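Local coordinates for Non-structural protein 2 (Human rotavirus C, PDB 2GU0) that probably binds single-stranded RNA and hydrolyses nucleoside triphosphates, working as an octamer in the viral factories where the rotavirus genome is replicated and packaged, at residues Asn59-Lys62 with Gly68-Tyr71; Ser73-Glu78 with His110-Leu115; Ser233-Leu238 with Thr277-Ala282. One frame throughout, in Å; residues are numbered along the deposited sequence.

Overall arrangement
From the N terminus the chain passes strands 8-11 and 18-21 and helix 24-32 before contact 1 closes a five-residue loop between strand 51-52 and helix 74-90. Contact 2 opens almost at once: the start of helix 74-90 meets helix 108-119, closing a loop of 31 residues. The two touch where Tyr71 meets Tyr76, and both fall in the N-terminal part of the protein. Contact 3 lies far along the chain, in the C-terminal, HIT-related part, where helix 231-243 receives the short helix 279-282 after a 38-residue excursion. The three follow one another in series, none enclosing another, and the centre of contact 3 is about 33 Å from that of contact 2.

Contact 1 of 3, residues Asn59-Lys62 with Gly68-Tyr71; sequences NRFK and GLDY
Phe61 and Leu69 form a single beta bridge, made by two backbone hydrogen bonds through the residues flanking Phe61: Leu69 N reaches Arg60 O at 3.0 Å in the carbonyl plane, and Lys62 N meets Leu69 O at 3.2 Å from above that carbonyl's plane. Gly68, lacking a side chain, lets the two backbones come together beside Lys62. The aromatic rings on the buried side cross steeply, planes 83° apart, with Phe61 CD2 against Tyr71 CD2 at 3.5 Å. Away from them Lys62 and Asp70 run side by side, pointing the same way. The lysine is extended until chi3 (75°), where a bend brings NZ within 3.3 Å of Asp70 OD1 in a salt bridge. Further out, Val27 of helix 24-32 touches both rings, while Arg60 turns away to a salt bridge with Glu3. The Asp70 backbone, at the centre of an inverse gamma turn, is hydrogen-bonded to Leu176, and Leu69 lies about 4 Å, side chain to side chain, from Val108 of the predicted ATP site. Buried rings and a partly exposed ion pair thus flank one short bridge, a mixture consistent with a loop held in a defined shape close to the predicted nucleotide site.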
# COMPACT_ATOMS: atom_id res chain seq x y z
N ASN A 59 24.60 -19.37 25.82
CA ASN A 59 24.83 -20.25 24.68
C ASN A 59 23.53 -20.44 23.91
O ASN A 59 23.49 -20.33 22.69
CB ASN A 59 25.30 -21.63 25.14
CG ASN A 59 26.81 -21.71 25.31
OD1 ASN A 59 27.35 -22.77 25.68
ND2 ASN A 59 27.50 -20.60 25.03
N ARG A 60 22.47 -20.73 24.66
CA ARG A 60 21.13 -20.97 24.15
C ARG A 60 20.49 -19.90 23.23
O ARG A 60 19.57 -20.21 22.48
CB ARG A 60 20.21 -21.20 25.34
CG ARG A 60 20.65 -22.31 26.27
CD ARG A 60 20.50 -23.64 25.59
NE ARG A 60 20.73 -24.77 26.48
CZ ARG A 60 20.53 -26.04 26.13
NH1 ARG A 60 20.11 -26.33 24.90
NH2 ARG A 60 20.74 -27.01 27.00
N PHE A 61 20.95 -18.65 23.29
CA PHE A 61 20.35 -17.61 22.46
C PHE A 61 21.07 -17.32 21.16
O PHE A 61 22.27 -17.55 21.05
CB PHE A 61 20.19 -16.30 23.25
CG PHE A 61 19.42 -16.45 24.52
CD1 PHE A 61 20.06 -16.83 25.70
CD2 PHE A 61 18.05 -16.28 24.53
CE1 PHE A 61 19.32 -17.02 26.87
CE2 PHE A 61 17.31 -16.47 25.69
CZ PHE A 61 17.95 -16.85 26.87
N LYS A 62 20.33 -16.81 20.19
CA LYS A 62 20.88 -16.50 18.89
C LYS A 62 21.70 -15.21 18.90
O LYS A 62 21.29 -14.21 19.49
CB LYS A 62 19.77 -16.38 17.85
CG LYS A 62 20.28 -16.00 16.48
CD LYS A 62 19.23 -16.14 15.38
CE LYS A 62 18.21 -15.03 15.42
NZ LYS A 62 17.34 -15.06 14.21
N GLY A 68 20.53 -19.93 17.86
CA GLY A 68 19.83 -20.10 19.11
C GLY A 68 18.42 -19.58 19.05
O GLY A 68 17.88 -19.28 17.98
N LEU A 69 17.80 -19.47 20.22
CA LEU A 69 16.45 -18.97 20.34
C LEU A 69 16.41 -17.57 19.77
O LEU A 69 17.18 -16.71 20.18
CB LEU A 69 16.04 -18.91 21.81
CG LEU A 69 15.91 -20.26 22.48
CD1 LEU A 69 15.87 -20.11 23.98
CD2 LEU A 69 14.65 -20.92 21.97
N ASP A 70 15.51 -17.32 18.83
CA ASP A 70 15.42 -15.98 18.29
C ASP A 70 14.50 -15.21 19.24
O ASP A 70 13.34 -14.94 18.96
CB ASP A 70 14.87 -16.03 16.86
CG ASP A 70 14.76 -14.67 16.22
OD1 ASP A 70 15.56 -13.78 16.62
OD2 ASP A 70 13.90 -14.49 15.34
N TYR A 71 15.06 -14.89 20.40
CA TYR A 71 14.34 -14.20 21.46
C TYR A 71 13.88 -12.81 21.07
O TYR A 71 13.08 -12.19 21.78
CB TYR A 71 15.23 -14.13 22.70
CG TYR A 71 16.47 -13.28 22.52
CD1 TYR A 71 16.41 -11.91 22.74
CD2 TYR A 71 17.66 -13.83 22.08
CE1 TYR A 71 17.51 -11.11 22.52
CE2 TYR A 71 18.77 -13.04 21.86
CZ TYR A 71 18.68 -11.67 22.08
OH TYR A 71 19.76 -10.85 21.82

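Contact 2 of 3, residues Ser73-Glu78 with His110-Leu115; sequences SDQYTE and HLENLL
Gln75 and Glu112 meet at about a right angle, the amide nitrogen NE2 giving a hydrogen bond of 3.1 Å to Glu112 OE2. The acceptor lies in the amide plane, yet the donor comes to the carboxylate from above its plane, the two flat groups being turned 71° from each other. The glutamine CG, swung anti to the backbone N, lies 3.4 Å from Glu112 OE2, and a bend at chi2 (73°) turns NE2 to the same oxygen. Beside this polar pair, Leu115 packs between Gln75 and Glu78, its side chain running opposite to that of Gln75, with CD1 3.7 Å from Glu78 CB and 4.0 Å from Gln75 CG.

These are two helices of the N-terminal part of NSP2, crossing nearly perpendicularly with segment axes 10.7 Å apart, so long side chains must span much of the interval. Deeper in, Leu115 continues onto Leu79 and Leu82 of helix 74-90. The buried Glu112 carboxylate is also gripped from the C-terminal part of the protein, OE2 by Lys175 N and OE1 by Leu176 N, and its side chain is about 5 Å from that of Arg109 in the predicted ATP site. The outer side is looser. There Glu78 is exposed to solvent and lends the contact its CB, while its carboxylate leads away from Leu115 and makes no hydrogen bond to residues 110-115.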
# COMPACT_ATOMS: atom_id res chain seq x y z
N SER A 73 12.25 -12.39 18.52
CA SER A 73 10.98 -12.73 17.89
C SER A 73 9.72 -12.46 18.73
O SER A 73 9.73 -12.54 19.95
CB SER A 73 11.00 -14.19 17.49
OG SER A 73 9.74 -14.56 16.97
N ASP A 74 8.63 -12.14 18.04
CA ASP A 74 7.35 -11.88 18.69
C ASP A 74 6.85 -13.20 19.24
O ASP A 74 5.90 -13.25 20.01
CB ASP A 74 6.32 -11.37 17.69
CG ASP A 74 6.07 -9.90 17.80
OD1 ASP A 74 5.94 -9.41 18.95
OD2 ASP A 74 5.98 -9.22 16.75
N GLN A 75 7.48 -14.28 18.80
CA GLN A 75 7.09 -15.62 19.19
C GLN A 75 7.69 -15.97 20.56
O GLN A 75 7.16 -16.83 21.27
CB GLN A 75 7.54 -16.60 18.12
CG GLN A 75 6.74 -17.87 18.09
CD GLN A 75 5.36 -17.68 17.54
OE1 GLN A 75 4.61 -16.82 17.99
NE2 GLN A 75 5.01 -18.49 16.55
N TYR A 76 8.79 -15.30 20.91
CA TYR A 76 9.46 -15.50 22.19
C TYR A 76 8.57 -14.92 23.31
O TYR A 76 8.42 -15.52 24.37
CB TYR A 76 10.83 -14.78 22.18
CG TYR A 76 11.57 -14.83 23.50
CD1 TYR A 76 12.25 -15.99 23.91
CD2 TYR A 76 11.57 -13.73 24.35
CE1 TYR A 76 12.91 -16.03 25.15
CE2 TYR A 76 12.21 -13.76 25.58
CZ TYR A 76 12.88 -14.91 25.98
OH TYR A 76 13.50 -14.90 27.20
N THR A 77 7.99 -13.76 23.04
CA THR A 77 7.10 -13.10 23.99
C THR A 77 5.94 -14.04 24.27
O THR A 77 5.55 -14.25 25.42
CB THR A 77 6.51 -11.82 23.39
OG1 THR A 77 7.54 -11.04 22.80
CG2 THR A 77 5.83 -11.00 24.46
N GLU A 78 5.40 -14.60 23.20
CA GLU A 78 4.28 -15.52 23.27
C GLU A 78 4.59 -16.70 24.18
O GLU A 78 3.90 -16.94 25.16
CB GLU A 78 3.95 -16.04 21.88
CG GLU A 78 3.48 -14.96 20.93
CD GLU A 78 2.06 -14.58 21.21
OE1 GLU A 78 1.17 -15.42 20.93
OE2 GLU A 78 1.84 -13.45 21.70
N HIS A 110 8.42 -27.90 20.13
CA HIS A 110 7.16 -28.53 20.47
C HIS A 110 6.27 -27.40 21.03
O HIS A 110 5.14 -27.22 20.61
CB HIS A 110 7.42 -29.64 21.51
CG HIS A 110 6.19 -30.37 21.98
ND1 HIS A 110 6.21 -31.72 22.29
CD2 HIS A 110 4.95 -29.93 22.30
CE1 HIS A 110 5.03 -32.07 22.79
NE2 HIS A 110 4.25 -31.01 22.81
N LEU A 111 6.81 -26.60 21.95
CA LEU A 111 6.04 -25.51 22.54
C LEU A 111 5.62 -24.51 21.48
O LEU A 111 4.51 -23.96 21.53
CB LEU A 111 6.84 -24.78 23.61
CG LEU A 111 7.05 -25.57 24.90
CD1 LEU A 111 8.01 -24.85 25.79
CD2 LEU A 111 5.71 -25.77 25.58
N GLU A 112 6.51 -24.27 20.52
CA GLU A 112 6.21 -23.32 19.46
C GLU A 112 4.99 -23.82 18.70
O GLU A 112 4.19 -23.03 18.24
CB GLU A 112 7.40 -23.13 18.53
CG GLU A 112 7.03 -22.56 17.17
CD GLU A 112 7.86 -21.36 16.76
OE1 GLU A 112 9.05 -21.29 17.11
OE2 GLU A 112 7.32 -20.48 16.05
N ASN A 113 4.84 -25.13 18.58
CA ASN A 113 3.67 -25.63 17.88
C ASN A 113 2.44 -25.49 18.75
O ASN A 113 1.37 -25.13 18.26
CB ASN A 113 3.86 -27.08 17.43
CG ASN A 113 4.40 -27.18 16.03
OD1 ASN A 113 4.16 -26.31 15.20
ND2 ASN A 113 5.13 -28.26 15.75
N LEU A 114 2.58 -25.75 20.05
CA LEU A 114 1.43 -25.60 20.94
C LEU A 114 0.88 -24.17 20.84
O LEU A 114 -0.33 -23.98 20.86
CB LEU A 114 1.79 -25.92 22.39
CG LEU A 114 1.98 -27.40 22.74
CD1 LEU A 114 2.46 -27.53 24.17
CD2 LEU A 114 0.69 -28.15 22.57
N LEU A 115 1.77 -23.19 20.72
CA LEU A 115 1.36 -21.79 20.58
C LEU A 115 0.39 -21.61 19.42
O LEU A 115 -0.59 -20.87 19.53
CB LEU A 115 2.55 -20.87 20.33
CG LEU A 115 3.48 -20.50 21.48
CD1 LEU A 115 4.57 -19.58 20.95
CD2 LEU A 115 2.70 -19.82 22.59

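Contact 3 of 3, residues Ser233-Leu238 with Thr277-Ala282; sequences SHAERL and TTFEVA
Phe279 pushes the far end of its ring onto helix 231-243, overlapping Ala235 and Glu236 together. Its CZ comes 3.4 Å from Glu236 CG, and its CE1 lies 3.9 Å from Ala235 CB, a methyl that meets the ring at the edge and in its plane. On the inner flank CE1 also presses on the alanine's main chain, 3.7 Å from Ala235 C; on the outer one CE2 passes 3.5 Å from Glu236 OE2. The glutamate crosses the phenylalanine at about a right angle, with the carboxylate turned 69° from the ring plane, so the two flat groups are far from stacked.

With its CG anti to the backbone N (chi1 -171°), Phe279 extends from the first residue of the short helix 279-282 straight to its neighbour. Thr278 occupies the N-cap position of that helix, and its carbonyl oxygen accepts from Ala282 N at 3.1 Å.

Met232 and Asp239 also touch Phe279, so the ring rests along one stripe of helix 231-243, a helix that begins within the predicted RNA-binding region. Ala235 itself is buried, packing on Trp266 of helix 264-275, and its side chain is about 9 Å from that of His218 in the predicted ATP site. The contact therefore ties the short helix 279-282 to helix 231-243, which itself packs on helix 264-275 in the HIT-related part.

Glu236 brings both CG and OE2 to the ring, while OE1 has a long, weak ion pair with Arg240 of its own helix. Since the two segments share neither a hydrogen bond nor a salt bridge, their union rests on van der Waals contact of one partly exposed aromatic ring with methyl, methylene and backbone atoms and one carboxylate oxygen.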
# COMPACT_ATOMS: atom_id res chain seq x y z
N SER A 233 20.47 -41.86 12.95
CA SER A 233 20.51 -40.76 13.90
C SER A 233 19.63 -40.96 15.12
O SER A 233 20.11 -40.90 16.25
CB SER A 233 20.10 -39.47 13.20
OG SER A 233 20.92 -39.26 12.07
N HIS A 234 18.35 -41.17 14.89
CA HIS A 234 17.41 -41.38 15.98
C HIS A 234 17.80 -42.63 16.75
O HIS A 234 17.54 -42.74 17.95
CB HIS A 234 16.00 -41.53 15.42
CG HIS A 234 15.46 -40.28 14.81
ND1 HIS A 234 14.86 -39.29 15.56
CD2 HIS A 234 15.47 -39.83 13.53
CE1 HIS A 234 14.53 -38.29 14.77
NE2 HIS A 234 14.88 -38.59 13.53
N ALA A 235 18.43 -43.57 16.05
CA ALA A 235 18.86 -44.81 16.67
C ALA A 235 20.03 -44.51 17.59
O ALA A 235 20.09 -45.06 18.69
CB ALA A 235 19.26 -45.81 15.60
N GLU A 236 20.94 -43.65 17.15
CA GLU A 236 22.10 -43.29 17.95
C GLU A 236 21.67 -42.50 19.18
O GLU A 236 22.11 -42.79 20.30
CB GLU A 236 23.07 -42.47 17.12
CG GLU A 236 23.37 -43.08 15.77
CD GLU A 236 24.66 -42.56 15.17
OE1 GLU A 236 24.91 -41.33 15.26
OE2 GLU A 236 25.43 -43.37 14.60
N ARG A 237 20.83 -41.49 18.98
CA ARG A 237 20.33 -40.66 20.07
C ARG A 237 19.76 -41.54 21.18
O ARG A 237 20.13 -41.40 22.34
CB ARG A 237 19.21 -39.74 19.60
CG ARG A 237 19.61 -38.49 18.85
CD ARG A 237 18.34 -37.76 18.43
NE ARG A 237 18.57 -36.40 17.96
CZ ARG A 237 17.59 -35.55 17.68
NH1 ARG A 237 16.32 -35.92 17.84
NH2 ARG A 237 17.86 -34.32 17.26
N LEU A 238 18.85 -42.43 20.82
CA LEU A 238 18.22 -43.31 21.79
C LEU A 238 19.27 -44.14 22.50
O LEU A 238 19.07 -44.56 23.64
CB LEU A 238 17.19 -44.22 21.12
CG LEU A 238 16.35 -45.07 22.07
CD1 LEU A 238 15.65 -44.17 23.08
CD2 LEU A 238 15.32 -45.87 21.29
N THR A 277 23.67 -55.26 23.90
CA THR A 277 24.47 -55.27 22.67
C THR A 277 24.97 -53.89 22.28
O THR A 277 24.26 -52.90 22.43
CB THR A 277 23.67 -55.86 21.47
OG1 THR A 277 23.28 -57.21 21.76
CG2 THR A 277 24.53 -55.85 20.21
N THR A 278 26.19 -53.83 21.76
CA THR A 278 26.79 -52.56 21.34
C THR A 278 26.16 -52.07 20.04
O THR A 278 25.87 -52.86 19.15
CB THR A 278 28.29 -52.71 21.11
OG1 THR A 278 28.53 -53.64 20.05
CG2 THR A 278 28.97 -53.21 22.37
N PHE A 279 25.97 -50.75 19.95
CA PHE A 279 25.38 -50.13 18.77
C PHE A 279 26.05 -50.67 17.50
O PHE A 279 25.39 -50.92 16.49
CB PHE A 279 25.56 -48.60 18.83
CG PHE A 279 24.80 -47.85 17.76
CD1 PHE A 279 23.43 -47.60 17.89
CD2 PHE A 279 25.45 -47.38 16.62
CE1 PHE A 279 22.74 -46.91 16.91
CE2 PHE A 279 24.76 -46.68 15.63
CZ PHE A 279 23.40 -46.45 15.77
N GLU A 280 27.37 -50.85 17.56
CA GLU A 280 28.13 -51.36 16.44
C GLU A 280 27.55 -52.67 15.91
O GLU A 280 27.69 -52.99 14.73
CB GLU A 280 29.59 -51.58 16.87
CG GLU A 280 30.46 -52.31 15.84
CD GLU A 280 30.75 -51.48 14.61
OE1 GLU A 280 31.31 -50.37 14.76
OE2 GLU A 280 30.43 -51.93 13.48
N VAL A 281 26.89 -53.43 16.79
CA VAL A 281 26.31 -54.72 16.42
C VAL A 281 24.82 -54.70 16.14
O VAL A 281 24.32 -55.48 15.33
CB VAL A 281 26.56 -55.78 17.52
CG1 VAL A 281 26.08 -57.15 17.05
CG2 VAL A 281 28.04 -55.82 17.89
N ALA A 282 24.10 -53.82 16.82
CA ALA A 282 22.65 -53.73 16.66
C ALA A 282 22.20 -52.80 15.53
O ALA A 282 21.14 -53.00 14.94
CB ALA A 282 22.01 -53.31 17.98